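Local coordinates for protein iron transport multicopper oxidase FET3 (PDB 1ZPU) that oxidises ferrous iron to ferric iron at the yeast cell surface, using four copper ions to reduce dioxygen to water, for high-affinity iron uptake, at residues A[227-232]-A[438-443]; A[305-310]-A[430-435]; A[403-408]-A[424-429]. One frame throughout, in Å; residues are numbered along the deposited sequence.

Contact 1: A[227-232]-A[438-443]; sequences MLYITV and TLYVRP
Tyr229 and Tyr440 meet edge-to-face in the interface between the second and third plastocyanin-like domains of this multicopper oxidase. The Tyr229 ring turns its edge toward the face of Tyr440, with centroids 5.3 Å apart and planes at 75°. The pair is offset, and its closest approach is CD2 of Tyr229 to CE2 of Tyr440, at 3.6 Å. The phenol end of Tyr229 is held on its own domain's side: OH is hydrogen-bonded to Asp257 and Ser200, which should limit any sliding of the ring. Tyr440 is covered on its opposite face as well, where the guanidinium of Arg406 makes a cation-pi contact, while Arg442 CG sits at the ring's edge, in plane.

Both segments carry a cupredoxin edge strand. Strand 228-230 closes one side of a five-stranded sheet in the second domain, and strand 438-441 does the same in the third. No hydrogen bond joins them, and the touching backbones run 121° apart, so the two sheets abut through side chains without merging into one.

Further along, the Thr231 methyl CG2 lies 3.4 Å from Tyr440 CD2, near the root of the ring. With chi1 at 82°, OG1 sits between the backbone N and the carbonyl carbon, from where it donates to Val232 O at 3.0 Å, reaching that oxygen from above the carbonyl plane. This leaves CG2 beside the backbone N, pointing to the tyrosine. Thr438 brings its methyl to the polar side of Thr231 instead: CG2 is 3.8 Å from Val232 O and 4.1 Å from Thr231 OG1. Its hydroxyl goes to the copper site, where OG1 is hydrogen-bonded to NE2 of His62, a type 3 copper ligand.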
# COMPACT_ATOMS: atom_id res chain seq x y z
N MET A 227 -7.88 -10.12 18.29
CA MET A 227 -6.99 -10.40 17.16
C MET A 227 -7.24 -9.53 15.92
O MET A 227 -8.39 -9.24 15.56
CB MET A 227 -7.08 -11.89 16.80
CG MET A 227 -5.97 -12.36 15.88
SD MET A 227 -6.03 -14.11 15.48
CE MET A 227 -5.89 -14.84 17.10
N LEU A 228 -6.17 -9.11 15.25
CA LEU A 228 -6.31 -8.39 13.97
C LEU A 228 -5.75 -9.17 12.82
O LEU A 228 -4.78 -9.89 12.98
CB LEU A 228 -5.62 -7.03 14.02
CG LEU A 228 -6.02 -6.01 15.08
CD1 LEU A 228 -5.03 -4.87 15.11
CD2 LEU A 228 -7.44 -5.50 14.85
N TYR A 229 -6.37 -9.04 11.65
CA TYR A 229 -5.77 -9.49 10.40
C TYR A 229 -5.34 -8.23 9.62
O TYR A 229 -6.18 -7.47 9.17
CB TYR A 229 -6.77 -10.34 9.60
CG TYR A 229 -6.24 -10.90 8.29
CD1 TYR A 229 -5.52 -12.11 8.25
CD2 TYR A 229 -6.45 -10.23 7.09
CE1 TYR A 229 -5.02 -12.62 7.05
CE2 TYR A 229 -5.96 -10.73 5.89
CZ TYR A 229 -5.26 -11.92 5.87
OH TYR A 229 -4.80 -12.38 4.65
N ILE A 230 -4.05 -8.01 9.49
CA ILE A 230 -3.52 -6.80 8.84
C ILE A 230 -2.80 -7.18 7.55
O ILE A 230 -1.77 -7.89 7.61
CB ILE A 230 -2.50 -6.06 9.74
CG1 ILE A 230 -3.02 -6.01 11.18
CG2 ILE A 230 -2.21 -4.69 9.20
CD1 ILE A 230 -2.14 -5.22 12.12
N THR A 231 -3.32 -6.72 6.41
CA THR A 231 -2.66 -6.94 5.12
C THR A 231 -1.54 -5.94 4.99
O THR A 231 -1.45 -5.01 5.78
CB THR A 231 -3.62 -6.76 3.89
OG1 THR A 231 -3.75 -5.36 3.56
CG2 THR A 231 -5.00 -7.37 4.12
N VAL A 232 -0.69 -6.10 3.98
CA VAL A 232 0.39 -5.12 3.80
C VAL A 232 -0.24 -3.79 3.47
O VAL A 232 -1.30 -3.75 2.85
CB VAL A 232 1.39 -5.53 2.73
CG1 VAL A 232 2.04 -6.82 3.11
CG2 VAL A 232 0.74 -5.64 1.38
N THR A 438 -6.94 0.73 1.76
CA THR A 438 -6.41 -0.56 1.37
C THR A 438 -7.34 -1.64 1.91
O THR A 438 -7.68 -1.64 3.09
CB THR A 438 -4.96 -0.72 1.89
OG1 THR A 438 -4.19 0.43 1.51
CG2 THR A 438 -4.30 -1.99 1.35
N LEU A 439 -7.74 -2.54 1.02
CA LEU A 439 -8.80 -3.51 1.28
C LEU A 439 -8.47 -4.80 0.56
O LEU A 439 -8.06 -4.77 -0.59
CB LEU A 439 -10.13 -2.96 0.76
CG LEU A 439 -11.39 -3.82 0.90
CD1 LEU A 439 -12.02 -3.66 2.29
CD2 LEU A 439 -12.39 -3.50 -0.20
N TYR A 440 -8.66 -5.94 1.22
CA TYR A 440 -8.43 -7.23 0.60
C TYR A 440 -9.70 -7.86 0.02
O TYR A 440 -10.78 -7.77 0.61
CB TYR A 440 -7.74 -8.21 1.58
CG TYR A 440 -8.55 -8.67 2.80
CD1 TYR A 440 -9.51 -9.67 2.68
CD2 TYR A 440 -8.32 -8.14 4.05
CE1 TYR A 440 -10.25 -10.11 3.78
CE2 TYR A 440 -9.03 -8.56 5.16
CZ TYR A 440 -10.00 -9.55 5.02
OH TYR A 440 -10.72 -10.00 6.11
N VAL A 441 -9.57 -8.49 -1.15
CA VAL A 441 -10.53 -9.49 -1.61
C VAL A 441 -10.14 -10.84 -1.06
O VAL A 441 -8.95 -11.17 -1.00
CB VAL A 441 -10.52 -9.74 -3.13
CG1 VAL A 441 -11.87 -9.45 -3.74
CG2 VAL A 441 -9.35 -9.05 -3.81
N ARG A 442 -11.14 -11.63 -0.70
CA ARG A 442 -10.91 -12.98 -0.26
C ARG A 442 -10.69 -13.88 -1.48
O ARG A 442 -11.03 -13.50 -2.60
CB ARG A 442 -12.05 -13.46 0.64
CG ARG A 442 -12.03 -12.78 2.01
CD ARG A 442 -13.22 -13.16 2.87
NE ARG A 442 -13.21 -12.42 4.14
CZ ARG A 442 -14.07 -11.47 4.49
NH1 ARG A 442 -15.05 -11.11 3.67
NH2 ARG A 442 -13.95 -10.87 5.66
N PRO A 443 -10.08 -15.06 -1.27
CA PRO A 443 -9.90 -16.03 -2.36
C PRO A 443 -11.16 -16.25 -3.19
O PRO A 443 -12.23 -16.57 -2.65
CB PRO A 443 -9.52 -17.30 -1.62
CG PRO A 443 -8.76 -16.80 -0.45
CD PRO A 443 -9.50 -15.57 -0.02

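Contact 2: A[305-310]-A[430-435]; sequences YEKEAI and PEYPMR
Arg435 takes hold of the backbone of Glu306 with the end of its guanidinium. NH1 and NH2 both donate to Glu306 O, at 3.0 Å and 3.1 Å, and the oxygen lies in the guanidinium plane, so the two N-H groups share one acceptor in a fork. Over one face of the same group lies the carboxylate of Glu308, stacked with its plane only 18° from that of the guanidinium. Its OE1 is 3.3 Å from Arg435 NE, a salt bridge of charges alone, since no N-H points up at the oxygen. In-plane bonds at the end and a carboxylate over the face together should hold the guanidinium's rotation. A leucine in its place would probably leave Glu306 O without both its donors and the Glu308 carboxylate facing a hydrocarbon instead of a positive charge.

At the other end of the contact, Ile310 N donates to Glu431 O at 2.9 Å with an N-H...O angle of 163°, and Ala309 CA adds a C-H...O contact to the same oxygen. Ile310 CB then rests 3.7 Å from Pro433 CG, the two side chains crossing at about a right angle. On the outer side, Tyr432 lies along the backbone, with Ala309 CB 4.1 Å from its CE2 and Lys307 CD over one ring face.

Further out, Pro304 packs on Arg435, Gln402 NE2 bonds to Ala309 O, and Ile310 also leans on Ile404 and Phe429. Met434 pairs through its backbone with Thr403, which joins this end of the segment to strand 401-406. The contact thus straps the long connection between the second and third cupredoxin domains onto the loop 430-433 and, through Arg435, onto strand 434-436, an edge strand of the third domain's six-stranded sheet.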
# COMPACT_ATOMS: atom_id res chain seq x y z
N TYR A 305 -15.84 7.47 12.72
CA TYR A 305 -16.27 8.46 13.71
C TYR A 305 -17.04 9.59 13.03
O TYR A 305 -18.06 10.04 13.52
CB TYR A 305 -15.08 9.01 14.49
CG TYR A 305 -15.45 9.88 15.67
CD1 TYR A 305 -15.96 9.31 16.85
CD2 TYR A 305 -15.28 11.26 15.63
CE1 TYR A 305 -16.30 10.10 17.94
CE2 TYR A 305 -15.62 12.06 16.71
CZ TYR A 305 -16.13 11.47 17.86
OH TYR A 305 -16.48 12.27 18.94
N GLU A 306 -16.53 10.06 11.89
CA GLU A 306 -17.29 10.96 11.03
C GLU A 306 -18.10 10.14 10.03
O GLU A 306 -17.58 9.64 9.03
CB GLU A 306 -16.40 11.98 10.31
CG GLU A 306 -16.03 13.18 11.17
CD GLU A 306 -14.77 13.89 10.67
OE1 GLU A 306 -13.91 13.23 10.05
OE2 GLU A 306 -14.65 15.12 10.92
N LYS A 307 -19.39 9.99 10.35
CA LYS A 307 -20.30 9.22 9.51
C LYS A 307 -20.50 9.89 8.16
O LYS A 307 -20.73 11.10 8.08
CB LYS A 307 -21.68 9.09 10.17
CG LYS A 307 -21.73 8.14 11.36
CD LYS A 307 -23.15 8.10 11.95
CE LYS A 307 -23.03 8.06 13.49
NZ LYS A 307 -24.01 7.11 14.09
N GLU A 308 -20.43 9.09 7.11
CA GLU A 308 -20.82 9.54 5.80
C GLU A 308 -21.76 8.49 5.20
O GLU A 308 -21.40 7.32 5.13
CB GLU A 308 -19.59 9.77 4.92
CG GLU A 308 -18.84 11.10 5.21
CD GLU A 308 -17.42 11.19 4.60
OE1 GLU A 308 -17.02 10.29 3.82
OE2 GLU A 308 -16.70 12.18 4.91
N ALA A 309 -22.95 8.90 4.80
CA ALA A 309 -23.90 7.98 4.19
C ALA A 309 -23.34 7.39 2.89
O ALA A 309 -22.57 8.05 2.19
CB ALA A 309 -25.20 8.69 3.93
N ILE A 310 -23.72 6.15 2.59
CA ILE A 310 -23.34 5.51 1.33
C ILE A 310 -23.66 6.42 0.15
O ILE A 310 -24.73 7.01 0.11
CB ILE A 310 -24.02 4.12 1.16
CG1 ILE A 310 -23.59 3.46 -0.17
CG2 ILE A 310 -25.55 4.21 1.33
CD1 ILE A 310 -24.08 2.03 -0.36
N PRO A 430 -24.29 -1.54 3.42
CA PRO A 430 -24.42 -0.76 4.66
C PRO A 430 -24.91 0.66 4.40
O PRO A 430 -24.65 1.22 3.33
CB PRO A 430 -22.99 -0.71 5.20
CG PRO A 430 -22.13 -0.96 4.02
CD PRO A 430 -22.89 -1.90 3.15
N GLU A 431 -25.62 1.24 5.38
CA GLU A 431 -26.07 2.63 5.31
C GLU A 431 -24.91 3.61 5.48
O GLU A 431 -24.86 4.64 4.81
CB GLU A 431 -27.12 2.89 6.37
CG GLU A 431 -28.48 2.30 6.05
CD GLU A 431 -29.52 2.69 7.08
OE1 GLU A 431 -29.15 2.99 8.24
OE2 GLU A 431 -30.72 2.71 6.72
N TYR A 432 -23.99 3.27 6.39
CA TYR A 432 -22.82 4.09 6.67
C TYR A 432 -21.55 3.24 6.53
O TYR A 432 -21.02 2.74 7.54
CB TYR A 432 -22.91 4.70 8.07
CG TYR A 432 -24.07 5.64 8.23
CD1 TYR A 432 -25.28 5.21 8.79
CD2 TYR A 432 -23.98 6.97 7.81
CE1 TYR A 432 -26.35 6.07 8.92
CE2 TYR A 432 -25.04 7.84 7.94
CZ TYR A 432 -26.23 7.39 8.50
OH TYR A 432 -27.29 8.26 8.63
N PRO A 433 -21.04 3.09 5.29
CA PRO A 433 -19.98 2.14 5.01
C PRO A 433 -18.68 2.51 5.68
O PRO A 433 -18.42 3.69 5.94
CB PRO A 433 -19.79 2.25 3.49
CG PRO A 433 -21.01 2.92 2.99
CD PRO A 433 -21.43 3.83 4.08
N MET A 434 -17.86 1.50 5.94
CA MET A 434 -16.50 1.68 6.40
C MET A 434 -15.71 2.40 5.31
O MET A 434 -16.07 2.34 4.14
CB MET A 434 -15.91 0.32 6.74
CG MET A 434 -14.43 0.30 7.02
SD MET A 434 -13.46 0.02 5.52
CE MET A 434 -13.40 -1.77 5.41
N ARG A 435 -14.65 3.10 5.71
CA ARG A 435 -13.77 3.79 4.77
C ARG A 435 -12.30 3.49 5.08
O ARG A 435 -11.89 3.49 6.26
CB ARG A 435 -14.01 5.29 4.84
CG ARG A 435 -14.92 5.82 3.76
CD ARG A 435 -15.93 6.80 4.33
NE ARG A 435 -15.33 7.84 5.16
CZ ARG A 435 -15.90 8.32 6.26
NH1 ARG A 435 -17.08 7.85 6.65
NH2 ARG A 435 -15.31 9.27 6.96

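Contact 3: A[403-408]-A[424-429]; sequences TIQRDR and DNHPAF
Ile404 packs on Phe429 at a classic beta bulge in strand 401-406, part of a sheet of the third cupredoxin domain: Ile404 and the next residue, Gln405, both face Val448 on the neighbouring strand. The loop 424-429 lies across this irregular spot. Phe429 gives up the most surface, and its ring takes Ile404 CD1 almost over the centre, in a CH-pi contact 3.5 Å from the centroid and 7° off the ring normal. Chi1 of 69° swings CG1 of Ile404 toward the phenylalanine, and CD1 continues over the face. The opposite face of the ring is met by His426 CE1, nearer the rim, so Phe429 is sandwiched between a strand side chain and its own loop.

Gln405 comes from another direction. Its CB lies at the ring edge, 4.1 Å from Phe429 CE2, and its extended chain carries the amide past the ring to His426 and Pro427, where OE1 is 3.4 Å from Pro427 CD and 3.6 Å from His426 CB. NE2 of the same amide is hydrogen-bonded to Asn446. Within the loop, His426 ND1 donates to Pro427 O at 2.7 Å, with that oxygen close to the imidazole plane.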
# COMPACT_ATOMS: atom_id res chain seq x y z
N THR A 403 -16.27 1.01 1.54
CA THR A 403 -16.37 -0.42 1.29
C THR A 403 -17.81 -0.84 1.47
O THR A 403 -18.30 -0.91 2.60
CB THR A 403 -15.51 -1.22 2.28
OG1 THR A 403 -14.17 -0.73 2.26
CG2 THR A 403 -15.51 -2.68 1.91
N ILE A 404 -18.49 -1.12 0.37
CA ILE A 404 -19.93 -1.42 0.44
C ILE A 404 -20.26 -2.91 0.31
O ILE A 404 -21.32 -3.36 0.77
CB ILE A 404 -20.75 -0.57 -0.55
CG1 ILE A 404 -20.45 -0.97 -1.98
CG2 ILE A 404 -20.46 0.91 -0.34
CD1 ILE A 404 -21.52 -0.55 -2.93
N GLN A 405 -19.37 -3.68 -0.33
CA GLN A 405 -19.43 -5.15 -0.30
C GLN A 405 -18.04 -5.77 -0.37
O GLN A 405 -17.18 -5.30 -1.12
CB GLN A 405 -20.30 -5.73 -1.43
CG GLN A 405 -20.20 -7.26 -1.54
CD GLN A 405 -21.32 -7.91 -2.33
OE1 GLN A 405 -22.51 -7.73 -2.04
NE2 GLN A 405 -20.95 -8.71 -3.33
N ARG A 406 -17.84 -6.80 0.44
CA ARG A 406 -16.64 -7.62 0.36
C ARG A 406 -17.01 -9.06 0.71
O ARG A 406 -17.04 -9.44 1.88
CB ARG A 406 -15.58 -7.11 1.32
CG ARG A 406 -14.30 -7.92 1.24
CD ARG A 406 -13.85 -8.32 2.60
NE ARG A 406 -12.63 -7.60 2.91
CZ ARG A 406 -12.31 -7.13 4.10
NH1 ARG A 406 -13.13 -7.29 5.14
NH2 ARG A 406 -11.14 -6.48 4.25
N ASP A 407 -17.28 -9.85 -0.33
CA ASP A 407 -17.88 -11.18 -0.16
C ASP A 407 -16.96 -12.16 0.58
O ASP A 407 -15.76 -11.90 0.74
CB ASP A 407 -18.32 -11.71 -1.54
CG ASP A 407 -19.51 -12.66 -1.46
OD1 ASP A 407 -19.97 -13.02 -0.36
OD2 ASP A 407 -20.00 -13.07 -2.54
N ARG A 408 -17.53 -13.28 1.04
CA ARG A 408 -16.84 -14.32 1.81
C ARG A 408 -15.80 -15.07 0.98
O ARG A 408 -15.75 -14.93 -0.24
CB ARG A 408 -17.86 -15.34 2.34
CG ARG A 408 -18.47 -16.25 1.26
CD ARG A 408 -19.47 -17.22 1.84
NE ARG A 408 -20.10 -18.08 0.84
CZ ARG A 408 -19.61 -19.25 0.41
NH1 ARG A 408 -18.46 -19.71 0.86
NH2 ARG A 408 -20.28 -19.96 -0.49
N ASP A 424 -27.65 -7.33 -9.69
CA ASP A 424 -29.03 -7.76 -9.57
C ASP A 424 -29.25 -8.62 -8.32
O ASP A 424 -30.38 -8.79 -7.87
CB ASP A 424 -29.44 -8.53 -10.82
CG ASP A 424 -29.54 -7.65 -12.06
OD1 ASP A 424 -28.89 -6.58 -12.12
OD2 ASP A 424 -30.28 -8.04 -12.99
N ASN A 425 -28.16 -9.14 -7.76
CA ASN A 425 -28.24 -10.15 -6.71
C ASN A 425 -27.12 -10.01 -5.69
O ASN A 425 -26.03 -10.53 -5.90
CB ASN A 425 -28.17 -11.53 -7.37
CG ASN A 425 -28.28 -12.67 -6.38
OD1 ASN A 425 -29.21 -12.68 -5.54
ND2 ASN A 425 -27.32 -13.65 -6.47
N HIS A 426 -27.39 -9.31 -4.59
CA HIS A 426 -26.37 -9.04 -3.58
C HIS A 426 -27.04 -8.68 -2.25
O HIS A 426 -28.16 -8.16 -2.25
CB HIS A 426 -25.45 -7.90 -4.03
CG HIS A 426 -26.16 -6.60 -4.24
ND1 HIS A 426 -26.53 -5.77 -3.20
CD2 HIS A 426 -26.59 -5.98 -5.37
CE1 HIS A 426 -27.15 -4.71 -3.67
NE2 HIS A 426 -27.20 -4.81 -4.99
N PRO A 427 -26.36 -8.94 -1.12
CA PRO A 427 -26.87 -8.47 0.18
C PRO A 427 -27.05 -6.95 0.18
O PRO A 427 -26.37 -6.25 -0.57
CB PRO A 427 -25.74 -8.85 1.15
CG PRO A 427 -24.96 -9.95 0.45
CD PRO A 427 -25.07 -9.66 -1.00
N ALA A 428 -27.97 -6.43 1.01
CA ALA A 428 -28.12 -4.99 1.16
C ALA A 428 -26.79 -4.37 1.63
O ALA A 428 -26.16 -4.87 2.57
CB ALA A 428 -29.22 -4.68 2.14
N PHE A 429 -26.35 -3.30 0.96
CA PHE A 429 -25.15 -2.56 1.34
C PHE A 429 -25.38 -1.85 2.68
O PHE A 429 -26.53 -1.57 3.04
CB PHE A 429 -24.80 -1.51 0.28
CG PHE A 429 -24.60 -2.05 -1.11
CD1 PHE A 429 -25.27 -1.48 -2.19
CD2 PHE A 429 -23.70 -3.09 -1.36
CE1 PHE A 429 -25.09 -1.95 -3.49
CE2 PHE A 429 -23.51 -3.57 -2.66
CZ PHE A 429 -24.20 -3.00 -3.72

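Contacts 2 and 3 share the third domain's six-stranded sheet, where strands 401-406 and 434-436 are neighbours; contact 1 joins strand 438-441, in the other sheet of that domain, to strand 228-230 of the second domain. The centres of contacts 2 and 3 are about 15 Å apart. Contact 1 has its centre about 17 Å from that of contact 3 and about 19 Å from that of contact 2. Along the chain they are nested, contact 3 inside the loop closed by contact 2, and both inside that of contact 1. Contacts 1 and 2 tie the third domain to the second and to the connection between them, while contact 3 packs a loop of the third domain onto its own sheet.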